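PDB 3C7T: ecdysteroid-phosphate phosphatase, which hydrolyses ecdysteroid phosphates, above all ecdysone 22-phosphate, to release the active steroid hormones, and also acts as a protein tyrosine phosphatase. Local coordinates for residues His46-Asp57 with Gly129-Glu137; Ile82-Cys93 with Asp183-His192. All coordinates share one frame; numbering follows the deposited sequence.

Interaction 1 of 2, residues His46-Asp57 with Gly129-Glu137; sequences HRAGGKGGYVKD and GIDFMTPIE
Met133 CG sits over the centre of the Arg47 guanidinium, 3.5 Å from Arg47 CZ, while Gly53 O and the backbone N of Tyr54 lie over the rim of the opposite face. At the edge come the carboxylate of Asp57, the backbone of Asp131 and a water that also bonds Gly49 N and Asp131 OD1. Arg47 NH2 reaches Asp131 OD1 at 2.8 Å, from above the carboxylate plane; a second bond from Arg47 NH2, to the backbone O of Asp131, is weak. End-on, NH1 and NH2 of Arg47 both grip Asp57 OD2, at 3.2 and 3.0 Å, while Asp57 OD1 takes Leu91 N, at the start of helix 91-104. A bend at chi3 (-67°) turns the group toward these acids, and Arg47 CD lies over the centre of the Tyr54 ring, beside which Met133 SD makes an oblique Met-aromatic contact. Farther along, Ala48 N donates to Glu137 OE2 (2.8 Å); Glu137 OE1 accepts from Thr134 N while Glu137 N donates back to Thr134 OG1, a capping box. A methionine in place of Arg47 would probably leave Asp57 OD2 and Asp131 OD1 without their shared positive mate. With the Asp57 side chain about 9 Å from the bound tungstate, residues flanking helix 50-56 join the loop before helix 135-140 in a salt-bridge network near the histidine phosphatase active site.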
# COMPACT_ATOMS: atom_id res chain seq x y z
N HIS A 46 -1.92 -7.21 -22.92
CA HIS A 46 -1.28 -7.09 -24.20
C HIS A 46 -1.25 -5.62 -24.66
O HIS A 46 -2.21 -4.87 -24.47
CB HIS A 46 -2.00 -7.96 -25.24
CG HIS A 46 -1.57 -7.68 -26.64
ND1 HIS A 46 -0.35 -8.08 -27.14
CD2 HIS A 46 -2.19 -7.02 -27.65
CE1 HIS A 46 -0.24 -7.69 -28.40
NE2 HIS A 46 -1.35 -7.05 -28.73
N ARG A 47 -0.13 -5.22 -25.25
CA ARG A 47 -0.06 -3.92 -25.92
C ARG A 47 0.79 -4.08 -27.16
O ARG A 47 1.65 -4.97 -27.21
CB ARG A 47 0.53 -2.86 -24.99
CG ARG A 47 1.97 -3.12 -24.54
CD ARG A 47 2.41 -2.08 -23.51
NE ARG A 47 2.52 -0.73 -24.07
CZ ARG A 47 2.64 0.37 -23.32
NH1 ARG A 47 2.61 0.26 -22.00
NH2 ARG A 47 2.74 1.57 -23.88
N ALA A 48 0.56 -3.24 -28.15
CA ALA A 48 1.24 -3.37 -29.44
C ALA A 48 2.76 -3.34 -29.30
O ALA A 48 3.46 -4.05 -30.02
CB ALA A 48 0.78 -2.28 -30.40
N GLY A 49 3.27 -2.53 -28.37
CA GLY A 49 4.71 -2.39 -28.17
C GLY A 49 5.31 -3.49 -27.31
O GLY A 49 6.50 -3.52 -27.10
N GLY A 50 4.48 -4.41 -26.82
CA GLY A 50 4.96 -5.52 -26.00
C GLY A 50 5.83 -5.06 -24.84
O GLY A 50 5.65 -3.96 -24.32
N LYS A 51 6.81 -5.88 -24.46
CA LYS A 51 7.61 -5.57 -23.27
C LYS A 51 8.41 -4.26 -23.41
O LYS A 51 8.60 -3.53 -22.42
CB LYS A 51 8.47 -6.77 -22.84
CG LYS A 51 9.68 -7.03 -23.68
CD LYS A 51 10.27 -8.40 -23.40
CE LYS A 51 11.35 -8.71 -24.43
NZ LYS A 51 12.00 -10.04 -24.20
N GLY A 52 8.84 -3.93 -24.63
CA GLY A 52 9.52 -2.67 -24.88
C GLY A 52 8.61 -1.49 -24.56
O GLY A 52 9.06 -0.46 -24.05
N GLY A 53 7.31 -1.65 -24.83
CA GLY A 53 6.34 -0.61 -24.53
C GLY A 53 6.26 -0.36 -23.02
O GLY A 53 6.12 0.79 -22.58
N TYR A 54 6.34 -1.44 -22.25
CA TYR A 54 6.30 -1.34 -20.77
C TYR A 54 7.56 -0.74 -20.18
O TYR A 54 7.50 -0.11 -19.11
CB TYR A 54 5.97 -2.68 -20.10
CG TYR A 54 4.50 -3.04 -20.21
CD1 TYR A 54 3.52 -2.25 -19.57
CD2 TYR A 54 4.07 -4.16 -20.94
CE1 TYR A 54 2.17 -2.56 -19.66
CE2 TYR A 54 2.70 -4.49 -21.03
CZ TYR A 54 1.77 -3.68 -20.39
OH TYR A 54 0.42 -3.96 -20.45
N VAL A 55 8.70 -0.94 -20.84
CA VAL A 55 9.93 -0.21 -20.45
C VAL A 55 9.69 1.30 -20.57
O VAL A 55 10.00 2.07 -19.66
CB VAL A 55 11.16 -0.64 -21.30
CG1 VAL A 55 12.36 0.21 -20.96
CG2 VAL A 55 11.48 -2.09 -21.07
N LYS A 56 9.13 1.73 -21.70
CA LYS A 56 8.88 3.15 -21.98
C LYS A 56 7.70 3.76 -21.23
O LYS A 56 7.62 5.00 -21.07
CB LYS A 56 8.65 3.34 -23.48
CG LYS A 56 9.87 3.04 -24.34
CD LYS A 56 9.52 2.91 -25.80
CE LYS A 56 10.80 2.88 -26.61
NZ LYS A 56 10.75 1.88 -27.73
N ASP A 57 6.78 2.92 -20.79
CA ASP A 57 5.48 3.39 -20.30
C ASP A 57 5.08 2.51 -19.11
O ASP A 57 4.26 1.61 -19.23
CB ASP A 57 4.44 3.34 -21.46
CG ASP A 57 3.06 3.94 -21.07
OD1 ASP A 57 3.00 4.90 -20.25
OD2 ASP A 57 2.05 3.43 -21.63
N GLY A 129 11.56 7.39 -24.78
CA GLY A 129 10.72 6.60 -25.66
C GLY A 129 9.29 7.01 -25.34
O GLY A 129 8.95 7.16 -24.16
N ILE A 130 8.48 7.24 -26.37
CA ILE A 130 7.05 7.49 -26.18
C ILE A 130 6.22 6.36 -26.79
O ILE A 130 6.34 6.05 -27.97
CB ILE A 130 6.60 8.89 -26.72
CG1 ILE A 130 7.17 10.01 -25.84
CG2 ILE A 130 5.08 8.99 -26.77
CD1 ILE A 130 7.11 11.42 -26.45
N ASP A 131 5.41 5.71 -25.96
CA ASP A 131 4.65 4.55 -26.38
C ASP A 131 3.40 4.53 -25.51
O ASP A 131 3.48 4.26 -24.30
CB ASP A 131 5.50 3.27 -26.19
CG ASP A 131 4.86 2.02 -26.80
OD1 ASP A 131 3.66 1.77 -26.55
OD2 ASP A 131 5.57 1.29 -27.53
N PHE A 132 2.25 4.87 -26.10
CA PHE A 132 0.97 4.89 -25.38
C PHE A 132 0.10 3.70 -25.75
O PHE A 132 0.09 3.28 -26.93
CB PHE A 132 0.20 6.19 -25.64
CG PHE A 132 0.91 7.42 -25.16
CD1 PHE A 132 1.44 7.48 -23.87
CD2 PHE A 132 1.04 8.53 -25.98
CE1 PHE A 132 2.11 8.62 -23.44
CE2 PHE A 132 1.71 9.69 -25.54
CZ PHE A 132 2.24 9.72 -24.27
N MET A 133 -0.63 3.17 -24.78
CA MET A 133 -1.62 2.14 -25.10
C MET A 133 -2.85 2.82 -25.65
O MET A 133 -3.23 3.90 -25.20
CB MET A 133 -1.97 1.27 -23.88
CG MET A 133 -0.85 0.30 -23.47
SD MET A 133 -1.11 -0.57 -21.89
CE MET A 133 -2.43 -1.70 -22.31
N THR A 134 -3.47 2.20 -26.65
CA THR A 134 -4.65 2.77 -27.28
C THR A 134 -5.83 2.63 -26.33
O THR A 134 -5.82 1.73 -25.49
CB THR A 134 -4.98 2.03 -28.60
OG1 THR A 134 -5.21 0.64 -28.31
CG2 THR A 134 -3.82 2.14 -29.57
N PRO A 135 -6.84 3.53 -26.43
CA PRO A 135 -8.12 3.32 -25.73
C PRO A 135 -8.66 1.88 -25.85
O PRO A 135 -9.10 1.32 -24.86
CB PRO A 135 -9.05 4.33 -26.39
CG PRO A 135 -8.11 5.47 -26.75
CD PRO A 135 -6.82 4.81 -27.16
N ILE A 136 -8.62 1.27 -27.04
CA ILE A 136 -9.02 -0.14 -27.13
C ILE A 136 -8.15 -1.11 -26.31
O ILE A 136 -8.69 -1.99 -25.63
CB ILE A 136 -9.20 -0.64 -28.60
CG1 ILE A 136 -9.50 -2.14 -28.62
CG2 ILE A 136 -8.00 -0.29 -29.45
CD1 ILE A 136 -10.22 -2.65 -29.87
N GLU A 137 -6.82 -0.95 -26.34
CA GLU A 137 -5.93 -1.79 -25.52
C GLU A 137 -6.16 -1.58 -24.01
O GLU A 137 -6.07 -2.53 -23.22
CB GLU A 137 -4.46 -1.50 -25.81
CG GLU A 137 -3.97 -2.09 -27.12
CD GLU A 137 -2.64 -1.52 -27.58
OE1 GLU A 137 -2.27 -0.42 -27.11
OE2 GLU A 137 -1.97 -2.16 -28.42
O HOH W 1 -4.81 -5.02 -23.86
O HOH W 2 2.15 -0.25 -26.87
O HOH W 3 5.81 6.83 -23.10
O HOH W 4 9.96 6.53 -21.22
O HOH W 5 -0.32 4.07 -22.17

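Interaction 2 of 2, residues Ile82-Cys93 with Asp183-His192; sequences IKHVYASPALRC and DGGNVIFIGH. With WO4 (tungstate(VI)ion), chain E.
Arg92 and His192 meet at one tungstate oxygen by different torsions: the arginine starts with CG between its backbone N and carbonyl carbon (chi1 59°) and runs extended to NE, whereas the His192 ring lies beside its own backbone N (chi1 -58°). Arg92 NE and NH2 donate to WO4 O4 at 2.7 and 2.8 Å, in the guanidinium plane. His192 ND1 reaches the same O4 at 2.6 Å, nearly straight and in the ring plane, with ring and guanidinium 73° apart. On the other side of the imidazole, NE2 shares a 2.8 Å hydrogen bond with Ser88 OG, and Cys93 SG rests over one ring face, toward the rim. Behind the site, strands 84-87 and 187-191 run parallel, joined by a backbone ladder that begins at Asn186 O, which accepts from Lys83 N and His84 N, and ends with Ser88 N to Ile190 O. Val85 and Ile188 lie side by side on one face of the sheet, Tyr86 and Phe189 on the other. At the far end, His84 NE2 donates to Asp183 OD2 (3.2 Å), which lies in the ring plane but is approached from above the carboxylate plane. Arg11, Arg15, Lys224 and Ala193 N also bond the anion. Three donors converging on one oxygen are consistent with a pocket that holds the phosphoryl group and would offset its negative charge beside His12, the phosphohistidine nucleophile.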
# COMPACT_ATOMS: atom_id res chain seq x y z
N ILE A 82 -17.84 12.61 -8.53
CA ILE A 82 -17.07 13.08 -9.68
C ILE A 82 -17.80 12.60 -10.94
O ILE A 82 -18.28 11.46 -11.02
CB ILE A 82 -15.56 12.63 -9.65
CG1 ILE A 82 -14.76 13.45 -8.64
CG2 ILE A 82 -14.86 12.89 -10.97
CD1 ILE A 82 -14.74 12.88 -7.28
N LYS A 83 -17.90 13.47 -11.93
CA LYS A 83 -18.58 13.09 -13.14
C LYS A 83 -17.63 13.07 -14.32
O LYS A 83 -17.80 12.26 -15.24
CB LYS A 83 -19.73 14.07 -13.40
CG LYS A 83 -20.61 13.71 -14.58
CD LYS A 83 -21.96 14.41 -14.45
CE LYS A 83 -22.86 14.13 -15.66
NZ LYS A 83 -22.98 12.67 -15.94
N HIS A 84 -16.64 13.95 -14.29
CA HIS A 84 -15.80 14.20 -15.45
C HIS A 84 -14.34 13.91 -15.09
O HIS A 84 -13.76 14.63 -14.28
CB HIS A 84 -15.96 15.64 -15.93
CG HIS A 84 -17.39 16.04 -16.12
ND1 HIS A 84 -18.05 16.87 -15.25
CD2 HIS A 84 -18.29 15.70 -17.07
CE1 HIS A 84 -19.30 17.06 -15.67
NE2 HIS A 84 -19.47 16.35 -16.77
N VAL A 85 -13.80 12.86 -15.70
CA VAL A 85 -12.49 12.32 -15.35
C VAL A 85 -11.60 12.36 -16.59
O VAL A 85 -11.92 11.75 -17.63
CB VAL A 85 -12.58 10.88 -14.78
CG1 VAL A 85 -11.20 10.31 -14.47
CG2 VAL A 85 -13.46 10.85 -13.53
N TYR A 86 -10.51 13.12 -16.49
CA TYR A 86 -9.54 13.28 -17.58
C TYR A 86 -8.19 12.75 -17.10
O TYR A 86 -7.77 13.06 -15.98
CB TYR A 86 -9.42 14.75 -17.99
CG TYR A 86 -10.74 15.35 -18.43
CD1 TYR A 86 -11.65 15.83 -17.49
CD2 TYR A 86 -11.08 15.42 -19.79
CE1 TYR A 86 -12.87 16.39 -17.89
CE2 TYR A 86 -12.30 15.98 -20.20
CZ TYR A 86 -13.19 16.45 -19.24
OH TYR A 86 -14.40 16.99 -19.61
N ALA A 87 -7.51 11.97 -17.94
CA ALA A 87 -6.22 11.39 -17.59
C ALA A 87 -5.21 11.60 -18.69
O ALA A 87 -5.53 11.49 -19.88
CB ALA A 87 -6.37 9.93 -17.29
N SER A 88 -3.97 11.90 -18.29
CA SER A 88 -2.85 11.90 -19.21
C SER A 88 -2.79 10.52 -19.86
O SER A 88 -3.20 9.56 -19.26
CB SER A 88 -1.56 12.15 -18.42
OG SER A 88 -0.44 11.73 -19.15
N PRO A 89 -2.30 10.43 -21.12
CA PRO A 89 -2.31 9.12 -21.77
C PRO A 89 -1.24 8.13 -21.26
O PRO A 89 -1.24 6.97 -21.69
CB PRO A 89 -2.09 9.48 -23.26
CG PRO A 89 -1.34 10.75 -23.22
CD PRO A 89 -1.80 11.50 -22.01
N ALA A 90 -0.34 8.57 -20.36
CA ALA A 90 0.64 7.68 -19.71
C ALA A 90 -0.10 6.59 -18.97
O ALA A 90 -1.09 6.87 -18.25
CB ALA A 90 1.53 8.47 -18.74
N LEU A 91 0.39 5.35 -19.08
CA LEU A 91 -0.31 4.22 -18.47
C LEU A 91 -0.48 4.40 -16.97
O LEU A 91 -1.54 4.04 -16.43
CB LEU A 91 0.41 2.89 -18.71
CG LEU A 91 -0.21 1.69 -18.00
CD1 LEU A 91 -1.67 1.45 -18.48
CD2 LEU A 91 0.70 0.44 -18.12
N ARG A 92 0.53 4.95 -16.31
CA ARG A 92 0.43 5.19 -14.85
C ARG A 92 -0.73 6.12 -14.47
O ARG A 92 -1.35 5.98 -13.41
CB ARG A 92 1.76 5.73 -14.31
CG ARG A 92 2.20 7.04 -14.97
CD ARG A 92 3.60 7.41 -14.51
NE ARG A 92 4.23 8.57 -15.14
CZ ARG A 92 4.89 8.55 -16.31
NH1 ARG A 92 4.96 7.44 -17.07
NH2 ARG A 92 5.46 9.67 -16.75
N CYS A 93 -1.03 7.07 -15.35
CA CYS A 93 -2.11 8.03 -15.10
C CYS A 93 -3.48 7.40 -15.33
O CYS A 93 -4.42 7.59 -14.54
CB CYS A 93 -1.92 9.30 -15.94
SG CYS A 93 -0.28 10.05 -15.73
N ASP A 183 -23.47 21.38 -17.35
CA ASP A 183 -23.69 20.16 -16.57
C ASP A 183 -23.44 20.41 -15.07
O ASP A 183 -24.21 19.95 -14.22
CB ASP A 183 -22.74 19.07 -17.07
CG ASP A 183 -23.14 17.66 -16.63
OD1 ASP A 183 -23.97 17.48 -15.69
OD2 ASP A 183 -22.60 16.70 -17.24
N GLY A 184 -22.34 21.09 -14.77
CA GLY A 184 -21.99 21.48 -13.40
C GLY A 184 -21.46 20.35 -12.52
O GLY A 184 -21.41 20.49 -11.29
N GLY A 185 -21.08 19.25 -13.15
CA GLY A 185 -20.47 18.14 -12.42
C GLY A 185 -19.02 18.43 -12.02
O GLY A 185 -18.37 19.28 -12.64
N ASN A 186 -18.54 17.71 -11.00
CA ASN A 186 -17.17 17.82 -10.50
C ASN A 186 -16.18 17.20 -11.48
O ASN A 186 -16.52 16.26 -12.20
CB ASN A 186 -17.03 17.22 -9.08
CG ASN A 186 -17.86 17.98 -8.03
OD1 ASN A 186 -18.02 19.20 -8.11
ND2 ASN A 186 -18.37 17.26 -7.04
N VAL A 187 -14.97 17.76 -11.52
CA VAL A 187 -13.96 17.38 -12.52
C VAL A 187 -12.67 16.95 -11.80
O VAL A 187 -12.31 17.52 -10.77
CB VAL A 187 -13.63 18.57 -13.44
CG1 VAL A 187 -12.55 18.21 -14.48
CG2 VAL A 187 -14.87 19.05 -14.14
N ILE A 188 -11.99 15.96 -12.37
CA ILE A 188 -10.64 15.56 -11.93
C ILE A 188 -9.69 15.35 -13.12
O ILE A 188 -10.05 14.73 -14.13
CB ILE A 188 -10.64 14.36 -10.96
CG1 ILE A 188 -9.24 14.17 -10.34
CG2 ILE A 188 -11.15 13.08 -11.64
CD1 ILE A 188 -9.21 13.28 -9.09
N PHE A 189 -8.51 15.94 -12.99
CA PHE A 189 -7.42 15.79 -13.96
C PHE A 189 -6.36 14.90 -13.30
O PHE A 189 -5.83 15.26 -12.24
CB PHE A 189 -6.77 17.14 -14.25
CG PHE A 189 -7.70 18.14 -14.90
CD1 PHE A 189 -8.26 17.87 -16.15
CD2 PHE A 189 -7.98 19.34 -14.26
CE1 PHE A 189 -9.11 18.80 -16.76
CE2 PHE A 189 -8.83 20.29 -14.86
CZ PHE A 189 -9.41 20.00 -16.10
N ILE A 190 -6.11 13.74 -13.89
CA ILE A 190 -5.20 12.76 -13.30
C ILE A 190 -3.98 12.66 -14.17
O ILE A 190 -4.05 12.27 -15.34
CB ILE A 190 -5.90 11.41 -13.08
CG1 ILE A 190 -7.04 11.62 -12.07
CG2 ILE A 190 -4.88 10.34 -12.61
CD1 ILE A 190 -8.06 10.50 -11.96
N GLY A 191 -2.84 13.05 -13.60
CA GLY A 191 -1.66 13.28 -14.42
C GLY A 191 -0.35 13.13 -13.68
O GLY A 191 -0.08 12.11 -13.05
N HIS A 192 0.45 14.18 -13.77
CA HIS A 192 1.86 14.16 -13.39
C HIS A 192 2.03 15.16 -12.24
O HIS A 192 1.07 15.80 -11.85
CB HIS A 192 2.69 14.56 -14.63
CG HIS A 192 2.45 13.66 -15.82
ND1 HIS A 192 3.07 12.43 -15.96
CD2 HIS A 192 1.65 13.80 -16.89
CE1 HIS A 192 2.65 11.86 -17.07
NE2 HIS A 192 1.79 12.68 -17.67
W WO4 E . 5.57 11.74 -12.80
O1 WO4 E . 4.59 13.02 -11.72
O2 WO4 E . 7.00 12.96 -13.46
O3 WO4 E . 6.65 10.31 -11.94
O4 WO4 E . 4.73 11.15 -14.47

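In the fold
The two contacts belong to the histidine phosphatase (PGM homology) domain, with centres about 20 Å apart. Their segments alternate along the chain: 46-57, 82-93, 129-137, 183-192. Interaction 2 lies in the central mixed sheet, where strand 84-87 stands between 112-114 and 187-191, and strand 187-191 is flanked in turn by 5-11. Interaction 1 lies nearer the surface, its centre about 16 Å from that of the chain, against about 8 Å for interaction 2. They touch at the start of helix 91-104: Asp57 OD1 probably hydrogen-bonds Leu91 N, Tyr54 packs on Leu91, and Phe132 meets Pro89. The peripheral network thus adjoins the turn that leads to Arg92 in the tungstate pocket.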